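Local coordinates for sporulation inhibitor of replication protein SirA (Bacillus subtilis, PDB 4TPS) that inhibits the initiation of DNA replication during sporulation, binding domain I of the initiator DnaA and so helping to keep the cell diploid, at residues H66-L75 / I120-V128. Residues are numbered along the deposited sequence; the frame is centred on the assembly and turned at random.
Sequences HMHQRLKMNL and IFFEVLRKV
V124 pushes its two methyls into the hole formed by M67, R70, L71 and N74, a knob-into-hole contact at the middle of two helix segments that cross with 132° between their N-to-C directions. One branch, CG1, touches CE of M67 and, at 3.8 Å, CB of R70. The other, CG2, lies against the N74 amide, whose ND2 is 3.8 Å away.

M67 doubles back on itself, with chi2 -52° and chi3 -56°, and that curl brings its methyl CE within 3.6 Å of CD2 of L125 while SD rests on CG2 of V128. Farther along, CD2 of L71 meets the F121 ring at its edge, in plane, 3.8 Å from CD1. L75 closes this end of the seam, its CD2 packed on CG2 of I120.

The polar contacts run through water, one bridge beside the V124 knob and one at the H66/V128 end. NH1 of R70 donates to the first water, whose oxygen sits in the guanidinium plane and stands 2.9 Å from O of V124, to which it donates. A second water joins NE2 of H66 to O of V128, and CE1 of H66 lies above one face of the R70 guanidinium, shifted toward its rim.

Beneath, both helices lie on the antiparallel sheet: F100 takes L71 and the F121 ring, M102 takes M67, and I89 sits under L75 and F121. The adhesion between the helices is therefore apolar around the V124 methyls and along the sheet side, while H66, R70 and N74 make the other side more polar, with waters linking H66 and R70 to O of V128 and O of V124.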
loop_
_atom_site.group_PDB
_atom_site.type_symbol
_atom_site.label_atom_id
_atom_site.label_comp_id
_atom_site.label_asym_id
_atom_site.label_seq_id
_atom_site.Cartn_x
_atom_site.Cartn_y
_atom_site.Cartn_z
ATOM N N HIS A 66 3.837 20.818 4.046
ATOM C CA HIS A 66 3.359 21.216 2.736
ATOM C C HIS A 66 1.818 21.271 2.729
ATOM O O HIS A 66 1.223 22.217 2.250
ATOM C CB HIS A 66 3.919 20.250 1.692
ATOM C CG HIS A 66 3.659 20.618 0.265
ATOM N ND1 HIS A 66 3.729 21.904 -0.222
ATOM C CD2 HIS A 66 3.369 19.837 -0.804
ATOM C CE1 HIS A 66 3.449 21.901 -1.510
ATOM N NE2 HIS A 66 3.251 20.661 -1.896
ATOM N N MET A 67 1.204 20.242 3.286
ATOM C CA MET A 67 -0.286 20.194 3.358
ATOM C C MET A 67 -0.806 21.365 4.171
ATOM O O MET A 67 -1.789 21.986 3.770
ATOM C CB MET A 67 -0.765 18.866 3.910
ATOM C CG MET A 67 -0.701 17.718 2.948
ATOM S SD MET A 67 -1.515 18.061 1.370
ATOM C CE MET A 67 -3.101 18.486 1.963
ATOM N N HIS A 68 -0.200 21.631 5.345
ATOM C CA HIS A 68 -0.659 22.709 6.191
ATOM C C HIS A 68 -0.649 24.020 5.396
ATOM O O HIS A 68 -1.613 24.795 5.442
ATOM C CB HIS A 68 0.214 22.919 7.397
ATOM C CG HIS A 68 -0.038 21.989 8.520
ATOM N ND1 HIS A 68 -1.259 21.881 9.132
ATOM C CD2 HIS A 68 0.807 21.208 9.233
ATOM C CE1 HIS A 68 -1.178 21.038 10.145
ATOM N NE2 HIS A 68 0.068 20.627 10.232
ATOM N N GLN A 69 0.456 24.279 4.687
ATOM C CA GLN A 69 0.569 25.511 3.929
ATOM C C GLN A 69 -0.504 25.640 2.859
ATOM O O GLN A 69 -1.158 26.689 2.728
ATOM C CB GLN A 69 1.952 25.622 3.365
ATOM C CG GLN A 69 2.985 25.711 4.493
ATOM C CD GLN A 69 4.440 25.572 4.059
ATOM O OE1 GLN A 69 4.764 24.856 3.106
ATOM N NE2 GLN A 69 5.346 26.243 4.800
ATOM N N ARG A 70 -0.665 24.577 2.091
ATOM C CA ARG A 70 -1.658 24.568 1.036
ATOM C C ARG A 70 -3.098 24.675 1.530
ATOM O O ARG A 70 -3.938 25.413 0.927
ATOM C CB ARG A 70 -1.479 23.306 0.166
ATOM C CG ARG A 70 -0.192 23.260 -0.634
ATOM C CD ARG A 70 -0.225 24.311 -1.738
ATOM N NE ARG A 70 0.967 24.292 -2.610
ATOM C CZ ARG A 70 1.074 23.625 -3.757
ATOM N NH1 ARG A 70 0.072 22.898 -4.242
ATOM N NH2 ARG A 70 2.211 23.709 -4.455
ATOM N N LEU A 71 -3.376 23.990 2.618
ATOM C CA LEU A 71 -4.715 24.089 3.233
ATOM C C LEU A 71 -5.022 25.492 3.735
ATOM O O LEU A 71 -6.111 26.032 3.482
ATOM C CB LEU A 71 -4.844 23.082 4.375
ATOM C CG LEU A 71 -4.953 21.612 3.925
ATOM C CD1 LEU A 71 -4.621 20.707 5.108
ATOM C CD2 LEU A 71 -6.332 21.316 3.369
ATOM N N LYS A 72 -4.103 26.081 4.469
ATOM C CA LYS A 72 -4.352 27.403 5.023
ATOM C C LYS A 72 -4.536 28.426 3.948
ATOM O O LYS A 72 -5.367 29.332 4.086
ATOM C CB LYS A 72 -3.213 27.838 5.910
ATOM C CG LYS A 72 -3.153 27.096 7.244
ATOM C CD LYS A 72 -2.231 27.847 8.197
ATOM C CE LYS A 72 -1.335 26.914 8.977
ATOM N NZ LYS A 72 -2.171 25.840 9.540
ATOM N N MET A 73 -3.822 28.291 2.837
ATOM C CA MET A 73 -4.012 29.219 1.720
ATOM C C MET A 73 -5.378 29.065 1.064
ATOM O O MET A 73 -6.087 30.053 0.814
ATOM C CB MET A 73 -2.984 28.964 0.638
ATOM C CG MET A 73 -1.618 29.408 0.958
ATOM S SD MET A 73 -0.710 28.690 -0.398
ATOM C CE MET A 73 0.879 28.723 0.408
ATOM N N ASN A 74 -5.759 27.835 0.779
ATOM C CA ASN A 74 -7.006 27.554 0.128
ATOM C C ASN A 74 -8.257 27.836 0.958
ATOM O O ASN A 74 -9.286 28.221 0.396
ATOM C CB ASN A 74 -7.040 26.120 -0.304
ATOM C CG ASN A 74 -8.054 25.912 -1.375
ATOM O OD1 ASN A 74 -7.907 26.392 -2.513
ATOM N ND2 ASN A 74 -9.112 25.281 -1.027
ATOM N N LEU A 75 -8.171 27.624 2.270
ATOM C CA LEU A 75 -9.326 27.800 3.162
ATOM C C LEU A 75 -9.482 29.229 3.731
ATOM O O LEU A 75 -10.418 29.496 4.469
ATOM C CB LEU A 75 -9.271 26.795 4.310
ATOM C CG LEU A 75 -9.221 25.342 3.885
ATOM C CD1 LEU A 75 -9.128 24.472 5.132
ATOM C CD2 LEU A 75 -10.435 24.945 3.071
ATOM N N ILE A 120 -13.460 20.298 -1.687
ATOM C CA ILE A 120 -12.537 21.345 -1.257
ATOM C C ILE A 120 -11.158 20.735 -0.855
ATOM O O ILE A 120 -10.097 21.224 -1.271
ATOM C CB ILE A 120 -13.147 22.214 -0.142
ATOM C CG1 ILE A 120 -14.208 23.152 -0.793
ATOM C CG2 ILE A 120 -12.098 23.030 0.561
ATOM C CD1 ILE A 120 -14.990 23.951 0.176
ATOM N N PHE A 121 -11.213 19.639 -0.101
ATOM C CA PHE A 121 -9.998 18.950 0.305
ATOM C C PHE A 121 -9.339 18.198 -0.867
ATOM O O PHE A 121 -8.118 18.238 -1.028
ATOM C CB PHE A 121 -10.279 18.029 1.470
ATOM C CG PHE A 121 -10.634 18.758 2.764
ATOM C CD1 PHE A 121 -9.762 19.649 3.324
ATOM C CD2 PHE A 121 -11.803 18.480 3.427
ATOM C CE1 PHE A 121 -10.043 20.328 4.504
ATOM C CE2 PHE A 121 -12.116 19.141 4.610
ATOM C CZ PHE A 121 -11.225 20.060 5.139
ATOM N N PHE A 122 -10.144 17.540 -1.688
ATOM C CA PHE A 122 -9.625 16.759 -2.810
ATOM C C PHE A 122 -8.919 17.685 -3.774
ATOM O O PHE A 122 -7.934 17.283 -4.394
ATOM C CB PHE A 122 -10.697 15.979 -3.599
ATOM C CG PHE A 122 -11.362 14.829 -2.838
ATOM C CD1 PHE A 122 -10.750 14.202 -1.790
ATOM C CD2 PHE A 122 -12.572 14.298 -3.308
ATOM C CE1 PHE A 122 -11.359 13.161 -1.120
ATOM C CE2 PHE A 122 -13.183 13.246 -2.652
ATOM C CZ PHE A 122 -12.536 12.638 -1.581
ATOM N N GLU A 123 -9.421 18.897 -3.960
ATOM C CA GLU A 123 -8.770 19.850 -4.873
ATOM C C GLU A 123 -7.369 20.246 -4.343
ATOM O O GLU A 123 -6.426 20.351 -5.124
ATOM C CB GLU A 123 -9.607 21.115 -5.023
ATOM C CG GLU A 123 -9.166 21.961 -6.179
ATOM C CD GLU A 123 -9.646 21.445 -7.555
ATOM O OE1 GLU A 123 -9.474 22.197 -8.535
ATOM O OE2 GLU A 123 -10.172 20.310 -7.708
ATOM N N VAL A 124 -7.206 20.432 -3.033
ATOM C CA VAL A 124 -5.874 20.730 -2.493
ATOM C C VAL A 124 -4.940 19.513 -2.753
ATOM O O VAL A 124 -3.843 19.651 -3.292
ATOM C CB VAL A 124 -5.971 21.033 -1.007
ATOM C CG1 VAL A 124 -4.609 21.131 -0.343
ATOM C CG2 VAL A 124 -6.772 22.322 -0.778
ATOM N N LEU A 125 -5.420 18.337 -2.446
ATOM C CA LEU A 125 -4.654 17.089 -2.606
ATOM C C LEU A 125 -4.218 16.844 -4.056
ATOM O O LEU A 125 -3.067 16.553 -4.312
ATOM C CB LEU A 125 -5.481 15.879 -2.088
ATOM C CG LEU A 125 -5.672 15.869 -0.559
ATOM C CD1 LEU A 125 -6.648 14.768 -0.182
ATOM C CD2 LEU A 125 -4.402 15.658 0.172
ATOM N N ARG A 126 -5.120 17.027 -5.001
ATOM C CA ARG A 126 -4.835 16.727 -6.379
ATOM C C ARG A 126 -3.829 17.734 -6.948
ATOM O O ARG A 126 -3.144 17.405 -7.883
ATOM C CB ARG A 126 -6.100 16.572 -7.219
ATOM C CG ARG A 126 -6.763 17.864 -7.642
ATOM C CD ARG A 126 -8.146 17.587 -8.207
ATOM N NE ARG A 126 -8.596 18.802 -8.876
ATOM C CZ ARG A 126 -8.844 18.922 -10.180
ATOM N NH1 ARG A 126 -8.745 17.898 -11.034
ATOM N NH2 ARG A 126 -9.224 20.097 -10.640
ATOM N N LYS A 127 -3.746 18.939 -6.372
ATOM C CA LYS A 127 -2.718 19.880 -6.791
ATOM C C LYS A 127 -1.340 19.639 -6.122
ATOM O O LYS A 127 -0.317 20.133 -6.553
ATOM C CB LYS A 127 -3.229 21.301 -6.522
ATOM C CG LYS A 127 -4.406 21.682 -7.429
ATOM C CD LYS A 127 -4.966 23.017 -7.016
ATOM C CE LYS A 127 -6.183 23.426 -7.825
ATOM N NZ LYS A 127 -7.074 24.430 -7.127
ATOM N N VAL A 128 -1.315 18.863 -5.063
ATOM C CA VAL A 128 -0.093 18.469 -4.428
ATOM C C VAL A 128 0.523 17.279 -5.136
ATOM O O VAL A 128 1.745 17.240 -5.330
ATOM C CB VAL A 128 -0.356 18.147 -2.960
ATOM C CG1 VAL A 128 0.830 17.415 -2.302
ATOM C CG2 VAL A 128 -0.659 19.450 -2.217
HETATM O O HOH W 1 3.361 19.449 -4.522
HETATM O O HOH W 2 -2.717 22.314 -3.151
#